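Local atomic coordinates of HTH marR-type domain-containing protein (Streptococcus agalactiae serotype III, PDB entry 7DVR), a protein that binds heme through its iron as a heme sensor and, as a MarR-type helix-turn-helix protein, probably regulates transcription by binding DNA. Residues Asp20-Glu25 with His114-Ala119; Lys24-Glu29 with Glu107-Lys112; Gly33-Leu38 with Glu74-Ile79. All coordinates share one frame; numbering follows the deposited sequence. Where two conformers were deposited one is given.

In the fold
Interactions 1 and 2 are neighbours, with centres about 8 Å apart. Both join helix 4-25 to helix 97-117, and they share Lys24 and Glu25; Tyr22 of interaction 1 packs against Phe109 of interaction 2. Interaction 3 lies farther off, its centre about 14 Å from that of interaction 2 and about 20 Å from that of interaction 1. Its segments, 33-38 and 74-79, both fall between the paired segments of the other two along the chain, and bring helix 34-44 to the end of helix 63-75. The first two contacts thus join the helix that carries the heme ligand His114 to helix 4-25, while the third lies in the winged helix-turn-helix part, which probably contacts DNA.

Interaction 1 (Asp20-Glu25 with His114-Ala119). With HEM (protoporphyrin IX containing Fe), chain B.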
loop_
_atom_site.group_PDB
_atom_site.type_symbol
_atom_site.label_atom_id
_atom_site.label_comp_id
_atom_site.label_asym_id
_atom_site.label_seq_id
_atom_site.Cartn_x
_atom_site.Cartn_y
_atom_site.Cartn_z
ATOM N N ASP A 20 9.199 12.107 -1.982
ATOM C CA ASP A 20 10.594 12.310 -1.575
ATOM C C ASP A 20 11.329 13.199 -2.578
ATOM O O ASP A 20 11.945 14.128 -2.154
ATOM C CB ASP A 20 11.322 10.983 -1.420
ATOM C CG ASP A 20 11.048 10.316 -0.065
ATOM O OD1 ASP A 20 10.529 11.000 0.849
ATOM O OD2 ASP A 20 11.373 9.116 0.075
ATOM N N ARG A 21 11.208 12.908 -3.854
ATOM C CA ARG A 21 11.833 13.745 -4.907
ATOM C C ARG A 21 11.278 15.170 -4.912
ATOM O O ARG A 21 12.101 16.071 -4.889
ATOM C CB ARG A 21 11.706 13.063 -6.262
ATOM C CG ARG A 21 12.498 11.764 -6.312
ATOM C CD ARG A 21 12.574 11.137 -7.689
ATOM N NE ARG A 21 13.544 11.872 -8.490
ATOM C CZ ARG A 21 14.783 11.470 -8.776
ATOM N NH1 ARG A 21 15.568 12.250 -9.500
ATOM N NH2 ARG A 21 15.233 10.299 -8.353
ATOM N N TYR A 22 9.954 15.348 -4.908
ATOM C CA TYR A 22 9.247 16.655 -4.846
ATOM C C TYR A 22 9.703 17.418 -3.589
ATOM O O TYR A 22 10.044 18.577 -3.681
ATOM C CB TYR A 22 7.724 16.405 -4.824
ATOM C CG TYR A 22 6.810 17.344 -5.578
ATOM C CD1 TYR A 22 6.951 18.719 -5.529
ATOM C CD2 TYR A 22 5.763 16.842 -6.328
ATOM C CE1 TYR A 22 6.103 19.563 -6.239
ATOM C CE2 TYR A 22 4.930 17.666 -7.072
ATOM C CZ TYR A 22 5.109 19.035 -7.037
ATOM O OH TYR A 22 4.272 19.842 -7.743
ATOM N N ALA A 23 9.691 16.780 -2.405
ATOM C CA ALA A 23 10.102 17.453 -1.146
ATOM C C ALA A 23 11.538 18.021 -1.249
ATOM O O ALA A 23 11.760 19.203 -0.774
ATOM C CB ALA A 23 9.961 16.504 0.063
ATOM N N LYS A 24 12.472 17.267 -1.833
ATOM C CA LYS A 24 13.909 17.672 -1.950
ATOM C C LYS A 24 13.979 18.902 -2.839
ATOM O O LYS A 24 14.783 19.820 -2.557
ATOM C CB LYS A 24 14.836 16.684 -2.673
ATOM C CG LYS A 24 15.056 15.311 -2.062
ATOM C CD LYS A 24 15.195 15.291 -0.574
ATOM C CE LYS A 24 14.933 13.912 0.001
ATOM N NZ LYS A 24 13.480 13.655 0.217
ATOM N N GLU A 25 13.135 18.933 -3.862
ATOM C CA GLU A 25 13.138 20.069 -4.828
ATOM C C GLU A 25 12.668 21.371 -4.200
ATOM O O GLU A 25 13.146 22.480 -4.601
ATOM C CB GLU A 25 12.272 19.740 -6.027
ATOM C CG GLU A 25 13.146 19.166 -7.095
ATOM C CD GLU A 25 12.499 19.252 -8.449
ATOM O OE1 GLU A 25 11.683 20.217 -8.688
ATOM O OE2 GLU A 25 12.751 18.304 -9.211
ATOM N N HIS A 114 -0.537 19.023 -4.222
ATOM C CA HIS A 114 -1.981 18.745 -4.445
ATOM C C HIS A 114 -2.437 19.226 -5.827
ATOM O O HIS A 114 -2.986 18.371 -6.540
ATOM C CB HIS A 114 -2.811 19.281 -3.289
ATOM C CG HIS A 114 -2.638 18.485 -2.040
ATOM N ND1 HIS A 114 -1.576 18.705 -1.161
ATOM C CD2 HIS A 114 -3.355 17.449 -1.525
ATOM C CE1 HIS A 114 -1.699 17.867 -0.144
ATOM N NE2 HIS A 114 -2.735 17.094 -0.370
ATOM N N SER A 115 -2.162 20.469 -6.244
ATOM C CA SER A 115 -2.454 20.926 -7.641
ATOM C C SER A 115 -1.983 19.878 -8.651
ATOM O O SER A 115 -2.782 19.439 -9.499
ATOM C CB SER A 115 -1.842 22.259 -7.985
ATOM O OG SER A 115 -2.154 23.205 -7.012
ATOM N N THR A 116 -0.716 19.491 -8.591
ATOM C CA THR A 116 -0.134 18.482 -9.496
ATOM C C THR A 116 -0.819 17.132 -9.392
ATOM O O THR A 116 -1.146 16.524 -10.400
ATOM C CB THR A 116 1.352 18.283 -9.205
ATOM O OG1 THR A 116 1.971 19.568 -9.111
ATOM C CG2 THR A 116 1.997 17.461 -10.290
ATOM N N MET A 117 -0.977 16.613 -8.186
ATOM C CA MET A 117 -1.511 15.253 -8.014
ATOM C C MET A 117 -2.989 15.169 -8.408
ATOM O O MET A 117 -3.485 14.064 -8.832
ATOM C CB MET A 117 -1.420 14.896 -6.536
ATOM C CG MET A 117 -0.043 14.461 -6.109
ATOM S SD MET A 117 -0.141 13.737 -4.459
ATOM C CE MET A 117 -0.652 15.143 -3.483
ATOM N N LEU A 118 -3.694 16.263 -8.179
ATOM C CA LEU A 118 -5.166 16.189 -8.242
ATOM C C LEU A 118 -5.634 16.803 -9.550
ATOM O O LEU A 118 -6.859 16.936 -9.727
ATOM C CB LEU A 118 -5.828 16.896 -7.050
ATOM C CG LEU A 118 -5.556 16.317 -5.666
ATOM C CD1 LEU A 118 -6.307 17.091 -4.568
ATOM C CD2 LEU A 118 -5.928 14.850 -5.628
ATOM N N ALA A 119 -4.718 17.127 -10.452
ATOM C CA ALA A 119 -5.106 17.683 -11.764
ATOM C C ALA A 119 -5.918 16.635 -12.522
ATOM O O ALA A 119 -5.476 15.480 -12.659
ATOM C CB ALA A 119 -3.919 18.136 -12.555
HETATM C CHA HEM B . -5.908 17.448 1.522
HETATM C CHB HEM B . -1.767 16.970 3.762
HETATM C CHC HEM B . -0.350 14.052 0.267
HETATM C CHD HEM B . -4.771 13.959 -1.485
HETATM C C1A HEM B . -4.875 17.578 2.373
HETATM C C2A HEM B . -4.904 18.438 3.466
HETATM C C3A HEM B . -3.737 18.297 4.095
HETATM C C4A HEM B . -3.007 17.347 3.412
HETATM C CMA HEM B . -3.323 19.035 5.334
HETATM C CAA HEM B . -6.016 19.371 3.882
HETATM C CBA HEM B . -5.821 20.760 3.247
HETATM C CGA HEM B . -6.925 21.727 3.638
HETATM O O1A HEM B . -7.275 21.816 4.837
HETATM O O2A HEM B . -7.490 22.450 2.780
HETATM C C1B HEM B . -1.045 16.133 2.953
HETATM C C2B HEM B . 0.296 15.870 3.232
HETATM C C3B HEM B . 0.726 15.057 2.233
HETATM C C4B HEM B . -0.414 14.844 1.367
HETATM C CMB HEM B . 1.058 16.397 4.419
HETATM C CAB HEM B . 2.011 14.416 2.049
HETATM C CBB HEM B . 2.935 14.479 2.978
HETATM C C1C HEM B . -1.440 13.729 -0.481
HETATM C C2C HEM B . -1.469 12.742 -1.436
HETATM C C3C HEM B . -2.742 12.707 -1.934
HETATM C C4C HEM B . -3.465 13.695 -1.269
HETATM C CMC HEM B . -0.291 11.899 -1.804
HETATM C CAC HEM B . -3.271 11.893 -3.014
HETATM C CBC HEM B . -2.460 11.252 -3.849
HETATM C C1D HEM B . -5.409 14.936 -0.776
HETATM C C2D HEM B . -6.761 15.306 -1.106
HETATM C C3D HEM B . -7.082 16.287 -0.280
HETATM C C4D HEM B . -5.912 16.503 0.544
HETATM C CMD HEM B . -7.643 14.733 -2.182
HETATM C CAD HEM B . -8.402 17.009 -0.233
HETATM C CBD HEM B . -8.249 18.499 -0.603
HETATM C CGD HEM B . -9.569 19.222 -0.431
HETATM O O1D HEM B . -10.460 19.086 -1.302
HETATM O O2D HEM B . -9.782 19.960 0.564
HETATM N NA HEM B . -3.708 16.913 2.354
HETATM N NB HEM B . -1.407 15.515 1.847
HETATM N NC HEM B . -2.645 14.289 -0.409
HETATM N ND HEM B . -4.954 15.679 0.195
HETATM FE FE HEM B . -3.282 15.597 0.958
#
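Tyr22 and Thr116 are the closest backbone pair here, yet their CA atoms are 10.6 Å apart, so the long Tyr22 side chain has to do most of the reaching, toward a short Thr116. In the MarR fold helices 4-25 and 97-117 belong to the helical dimerisation region, and here the second also carries the heme ligand. The side chains approach from opposite directions: Tyr22 OH gives a hydrogen bond of 2.7 Å to Thr116 OG1, which lies in the plane of the phenol ring, at its edge. A tyrosine suits the place because its rigid ring spans the gap and ends in a donor. Thr116 turns OG1 beside its own backbone N (chi1 -48°), where it can also bond Lys112 O one helical turn back; the small hydroxyl therefore links the tyrosine to the helix backbone. On another side of this helix, His114 meets the porphyrin edge-on and its NE2 binds the heme iron at 2.1 Å, with Met1 N of the second subunit as the other protein ligand. A bond from His114 ND1 to Leu110 O fixes the imidazole's rotation and may make NE2 a stronger electron donor to the iron. Leu118 CD1 lies 3.6 Å from the heme methyl CMD.

Interaction 2 (Lys24-Glu29 with Glu107-Lys112); sequences KEYDVE and EIFLEK
Phe109 swings its ring toward segment 24-29 with CG anti to the backbone N (chi1 167°), while Tyr26, its CG beside its own N (chi1 -69°), points its ring toward Lys112. The backbone position of Tyr26 sets its CB obliquely against the phenylalanine, 4.0 Å from Phe109 CD1. Val28 comes over one face of the Phe109 ring: its CG2 methyl makes a CH-pi contact, 4.1 Å from the ring centroid and offset toward the rim. A branched valine suits this spot because one methyl can rest on the ring while the short side chain stays buried. Both residues sit on the Schellman motif that ends helix 4-25. Asp27 takes positive phi (58°), its N makes a weak hydrogen bond to Lys24 O, and Val28 N probably hydrogen-bonds Ala23 O, so the backbone turns back and presents Tyr26 and Val28 to helix 97-117. Leu19, Ala23 and Tyr22 of helix 4-25 also pack on Phe109, adding to a largely apolar setting. Farther along helix 97-117, the aliphatic part of Lys112 crosses Tyr26 at about a right angle, with CD 3.4 Å from Tyr26 CE2. A lysine fits this more exposed margin: its methylenes pack against the phenol ring at CE2.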
loop_
_atom_site.group_PDB
_atom_site.type_symbol
_atom_site.label_atom_id
_atom_site.label_comp_id
_atom_site.label_asym_id
_atom_site.label_seq_id
_atom_site.Cartn_x
_atom_site.Cartn_y
_atom_site.Cartn_z
ATOM N N LYS A 24 12.472 17.267 -1.833
ATOM C CA LYS A 24 13.909 17.672 -1.950
ATOM C C LYS A 24 13.979 18.902 -2.839
ATOM O O LYS A 24 14.783 19.820 -2.557
ATOM C CB LYS A 24 14.836 16.684 -2.673
ATOM C CG LYS A 24 15.056 15.311 -2.062
ATOM C CD LYS A 24 15.195 15.291 -0.574
ATOM C CE LYS A 24 14.933 13.912 0.001
ATOM N NZ LYS A 24 13.480 13.655 0.217
ATOM N N GLU A 25 13.135 18.933 -3.862
ATOM C CA GLU A 25 13.138 20.069 -4.828
ATOM C C GLU A 25 12.668 21.371 -4.200
ATOM O O GLU A 25 13.146 22.480 -4.601
ATOM C CB GLU A 25 12.272 19.740 -6.027
ATOM C CG GLU A 25 13.146 19.166 -7.095
ATOM C CD GLU A 25 12.499 19.252 -8.449
ATOM O OE1 GLU A 25 11.683 20.217 -8.688
ATOM O OE2 GLU A 25 12.751 18.304 -9.211
ATOM N N TYR A 26 11.760 21.262 -3.244
ATOM C CA TYR A 26 11.253 22.451 -2.541
ATOM C C TYR A 26 12.051 22.648 -1.228
ATOM O O TYR A 26 11.773 23.583 -0.506
ATOM C CB TYR A 26 9.714 22.351 -2.558
ATOM C CG TYR A 26 9.121 22.544 -3.964
ATOM C CD1 TYR A 26 9.239 21.563 -4.949
ATOM C CD2 TYR A 26 8.481 23.726 -4.362
ATOM C CE1 TYR A 26 8.746 21.743 -6.251
ATOM C CE2 TYR A 26 7.955 23.913 -5.650
ATOM C CZ TYR A 26 8.113 22.927 -6.617
ATOM O OH TYR A 26 7.651 23.059 -7.919
ATOM N N ASP A 27 13.087 21.858 -0.961
ATOM C CA ASP A 27 13.955 22.010 0.228
ATOM C C ASP A 27 13.062 21.915 1.478
ATOM O O ASP A 27 13.234 22.724 2.403
ATOM C CB ASP A 27 14.681 23.359 0.224
ATOM C CG ASP A 27 15.946 23.406 1.047
ATOM O OD1 ASP A 27 16.492 22.351 1.373
ATOM O OD2 ASP A 27 16.414 24.523 1.298
ATOM N N VAL A 28 12.161 20.950 1.491
ATOM C CA VAL A 28 11.308 20.752 2.713
ATOM C C VAL A 28 11.385 19.298 3.064
ATOM O O VAL A 28 10.386 18.686 3.562
ATOM C CB VAL A 28 9.888 21.226 2.459
ATOM C CG1 VAL A 28 9.844 22.725 2.425
ATOM C CG2 VAL A 28 9.292 20.579 1.234
ATOM N N GLU A 29 12.565 18.752 2.835
ATOM C CA GLU A 29 12.861 17.397 3.297
ATOM C C GLU A 29 12.559 17.341 4.811
ATOM O O GLU A 29 12.575 18.367 5.477
ATOM C CB GLU A 29 14.320 17.062 3.008
ATOM C CG GLU A 29 14.627 15.585 3.082
ATOM C CD GLU A 29 16.096 15.210 2.900
ATOM O OE1 GLU A 29 16.912 16.067 2.471
ATOM O OE2 GLU A 29 16.416 14.040 3.187
ATOM N N GLU A 107 4.251 25.157 3.129
ATOM C CA GLU A 107 2.863 25.538 2.750
ATOM C C GLU A 107 2.729 25.591 1.216
ATOM O O GLU A 107 1.700 25.098 0.693
ATOM C CB GLU A 107 2.492 26.896 3.345
ATOM C CG GLU A 107 1.318 26.880 4.286
ATOM C CD GLU A 107 0.980 28.255 4.860
ATOM O OE1 GLU A 107 1.892 29.124 4.926
ATOM O OE2 GLU A 107 -0.183 28.464 5.215
ATOM N N ILE A 108 3.694 26.238 0.557
ATOM C CA ILE A 108 3.804 26.338 -0.938
ATOM C C ILE A 108 3.839 24.930 -1.501
ATOM O O ILE A 108 3.022 24.586 -2.316
ATOM C CB ILE A 108 5.052 27.139 -1.388
ATOM C CG1 ILE A 108 4.976 28.612 -0.979
ATOM C CG2 ILE A 108 5.300 26.978 -2.886
ATOM C CD1 ILE A 108 6.275 29.398 -1.187
ATOM N N PHE A 109 4.795 24.128 -1.046
ATOM C CA PHE A 109 4.983 22.732 -1.478
ATOM C C PHE A 109 3.670 21.958 -1.428
ATOM O O PHE A 109 3.328 21.309 -2.392
ATOM C CB PHE A 109 6.037 22.023 -0.626
ATOM C CG PHE A 109 6.096 20.515 -0.780
ATOM C CD1 PHE A 109 6.643 19.913 -1.909
ATOM C CD2 PHE A 109 5.624 19.676 0.224
ATOM C CE1 PHE A 109 6.683 18.528 -2.011
ATOM C CE2 PHE A 109 5.711 18.289 0.134
ATOM C CZ PHE A 109 6.223 17.714 -0.994
ATOM N N LEU A 110 2.951 22.022 -0.314
ATOM C CA LEU A 110 1.725 21.206 -0.181
ATOM C C LEU A 110 0.710 21.704 -1.201
ATOM O O LEU A 110 -0.038 20.847 -1.752
ATOM C CB LEU A 110 1.183 21.284 1.249
ATOM C CG LEU A 110 1.958 20.449 2.271
ATOM C CD1 LEU A 110 1.347 20.590 3.655
ATOM C CD2 LEU A 110 2.000 18.974 1.919
ATOM N N GLU A 111 0.673 23.015 -1.432
ATOM C CA GLU A 111 -0.302 23.575 -2.429
ATOM C C GLU A 111 0.037 23.060 -3.836
ATOM O O GLU A 111 -0.859 22.469 -4.495
ATOM C CB GLU A 111 -0.358 25.109 -2.406
ATOM C CG GLU A 111 -1.185 25.667 -1.249
ATOM C CD GLU A 111 -0.588 26.811 -0.433
ATOM O OE1 GLU A 111 0.529 27.289 -0.763
ATOM O OE2 GLU A 111 -1.238 27.212 0.568
ATOM N N LYS A 112 1.298 23.208 -4.257
ATOM C CA LYS A 112 1.778 22.731 -5.582
ATOM C C LYS A 112 1.619 21.223 -5.720
ATOM O O LYS A 112 1.221 20.725 -6.817
ATOM C CB LYS A 112 3.233 23.136 -5.793
ATOM C CG LYS A 112 3.383 24.613 -6.086
ATOM C CD LYS A 112 4.828 25.075 -6.160
ATOM C CE LYS A 112 4.996 26.558 -6.455
ATOM N NZ LYS A 112 4.846 26.857 -7.902
#

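Interaction 3 (Gly33-Leu38 with Glu74-Ile79)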
loop_
_atom_site.group_PDB
_atom_site.type_symbol
_atom_site.label_atom_id
_atom_site.label_comp_id
_atom_site.label_asym_id
_atom_site.label_seq_id
_atom_site.Cartn_x
_atom_site.Cartn_y
_atom_site.Cartn_z
ATOM N N GLY A 33 6.307 14.423 7.407
ATOM C CA GLY A 33 5.496 13.776 8.458
ATOM C C GLY A 33 5.204 14.631 9.695
ATOM O O GLY A 33 4.513 15.647 9.659
ATOM N N PRO A 34 5.578 14.095 10.863
ATOM C CA PRO A 34 5.445 14.762 12.157
ATOM C C PRO A 34 6.207 16.081 12.367
ATOM O O PRO A 34 5.754 16.904 13.142
ATOM C CB PRO A 34 5.975 13.703 13.156
ATOM C CG PRO A 34 6.616 12.619 12.298
ATOM C CD PRO A 34 5.904 12.678 10.976
ATOM N N GLN A 35 7.353 16.252 11.736
ATOM C CA GLN A 35 8.111 17.513 11.888
ATOM C C GLN A 35 7.284 18.637 11.279
ATOM O O GLN A 35 7.068 19.628 11.971
ATOM C CB GLN A 35 9.496 17.329 11.315
ATOM C CG GLN A 35 10.308 16.395 12.173
ATOM C CD GLN A 35 11.713 16.192 11.689
ATOM O OE1 GLN A 35 12.168 15.061 11.471
ATOM N NE2 GLN A 35 12.417 17.283 11.540
ATOM N N GLY A 36 6.805 18.454 10.049
ATOM C CA GLY A 36 5.934 19.431 9.377
ATOM C C GLY A 36 4.784 19.845 10.245
ATOM O O GLY A 36 4.446 21.030 10.291
ATOM N N HIS A 37 4.134 18.874 10.837
ATOM C CA HIS A 37 2.875 19.130 11.559
ATOM C C HIS A 37 3.169 20.113 12.683
ATOM O O HIS A 37 2.421 21.071 12.854
ATOM C CB HIS A 37 2.270 17.820 12.047
ATOM C CG HIS A 37 0.872 18.018 12.554
ATOM N ND1 HIS A 37 -0.201 18.117 11.703
ATOM C CD2 HIS A 37 0.361 18.183 13.782
ATOM C CE1 HIS A 37 -1.311 18.321 12.370
ATOM N NE2 HIS A 37 -0.999 18.364 13.653
ATOM N N LEU A 38 4.213 19.833 13.438
ATOM C CA LEU A 38 4.582 20.658 14.620
ATOM C C LEU A 38 5.100 22.036 14.147
ATOM O O LEU A 38 4.870 23.012 14.784
ATOM C CB LEU A 38 5.650 19.940 15.455
ATOM C CG LEU A 38 5.180 18.716 16.255
ATOM C CD1 LEU A 38 6.219 18.226 17.261
ATOM C CD2 LEU A 38 3.851 18.955 16.948
ATOM N N GLU A 74 15.400 19.791 16.404
ATOM C CA GLU A 74 16.493 20.660 16.897
ATOM C C GLU A 74 17.748 20.389 16.060
ATOM O O GLU A 74 18.319 21.371 15.566
ATOM C CB GLU A 74 16.774 20.449 18.386
ATOM C CG GLU A 74 17.830 21.370 18.971
ATOM C CD GLU A 74 17.835 21.448 20.496
ATOM O OE1 GLU A 74 17.874 20.372 21.124
ATOM O OE2 GLU A 74 17.760 22.605 21.083
ATOM N N LYS A 75 18.137 19.123 15.927
ATOM C CA LYS A 75 19.287 18.680 15.061
ATOM C C LYS A 75 19.177 19.320 13.691
ATOM O O LYS A 75 20.156 19.909 13.197
ATOM C CB LYS A 75 19.333 17.156 14.926
ATOM C CG LYS A 75 20.186 16.471 15.989
ATOM C CD LYS A 75 19.864 14.996 16.258
ATOM C CE LYS A 75 20.712 14.369 17.352
ATOM N NZ LYS A 75 22.043 13.925 16.852
ATOM N N ASN A 76 18.011 19.246 13.083
ATOM C CA ASN A 76 17.734 19.928 11.803
ATOM C C ASN A 76 17.719 21.470 11.857
ATOM O O ASN A 76 17.633 22.059 10.728
ATOM C CB ASN A 76 16.418 19.418 11.239
ATOM C CG ASN A 76 16.440 17.949 10.901
ATOM O OD1 ASN A 76 15.423 17.282 11.023
ATOM N ND2 ASN A 76 17.586 17.429 10.520
ATOM N N GLY A 77 17.747 22.112 13.046
ATOM C CA GLY A 77 17.748 23.582 13.154
ATOM C C GLY A 77 16.382 24.197 12.929
ATOM O O GLY A 77 16.317 25.407 12.749
ATOM N N PHE A 78 15.292 23.422 13.033
ATOM C CA PHE A 78 13.922 24.004 12.859
ATOM C C PHE A 78 13.447 24.683 14.134
ATOM O O PHE A 78 12.673 25.627 14.055
ATOM C CB PHE A 78 12.883 22.953 12.480
ATOM C CG PHE A 78 13.258 22.154 11.252
ATOM C CD1 PHE A 78 14.170 22.670 10.363
ATOM C CD2 PHE A 78 12.747 20.893 11.036
ATOM C CE1 PHE A 78 14.565 21.952 9.237
ATOM C CE2 PHE A 78 13.110 20.179 9.889
ATOM C CZ PHE A 78 14.015 20.711 9.012
ATOM N N ILE A 79 13.890 24.166 15.276
ATOM C CA ILE A 79 13.412 24.667 16.590
ATOM C C ILE A 79 14.565 24.829 17.559
ATOM O O ILE A 79 15.570 24.186 17.338
ATOM C CB ILE A 79 12.366 23.713 17.184
ATOM C CG1 ILE A 79 12.991 22.352 17.493
ATOM C CG2 ILE A 79 11.088 23.662 16.336
ATOM C CD1 ILE A 79 12.009 21.387 18.232
HETATM O O HOH W 1 14.644 14.050 10.602
#
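Gln35 and Asn76 meet with their amide groups nearly coplanar, the two planes only 9° apart, although the side chains cross at about a right angle. This flat arrangement lets Gln35 NE2 donate an almost straight hydrogen bond to Asn76 OD1 (3.1 Å, N-H...O angle 167°), with the donor lying in the plane of the Asn76 carbonyl. Glutamine suits the task because its extended chain can span backbones whose nearest CA atoms, those of Gln35 and Phe78, are 8.8 Å apart; the shorter asparagine supplies the acceptor. A water also bridges the pair, donating to Gln35 OE1 at 2.8 Å and, weakly, to Asn76 OD1. The Phe78 ring touches both side chains: Asn76 CB lies over one face, offset toward the rim, while Gln35 NE2 approaches obliquely, 3.4 Å from Phe78 CE2, with amide and ring planes 41° apart. Asn76 and Phe78 flank Gly77, whose positive phi belongs to a Schellman motif ending helix 63-75 and is easily taken up by glycine. The contact lies in the winged helix-turn-helix fold, in which helix 63-75 would be the recognition helix, as in other MarR proteins. Gln35 also packs on Leu69 and Met73 of that helix, Leu38 leans on Ala55 and Leu59 of helix 52-59, and the chain beyond Phe78 runs straight into strand 79-83, which pairs with strand 91-95 in the wing.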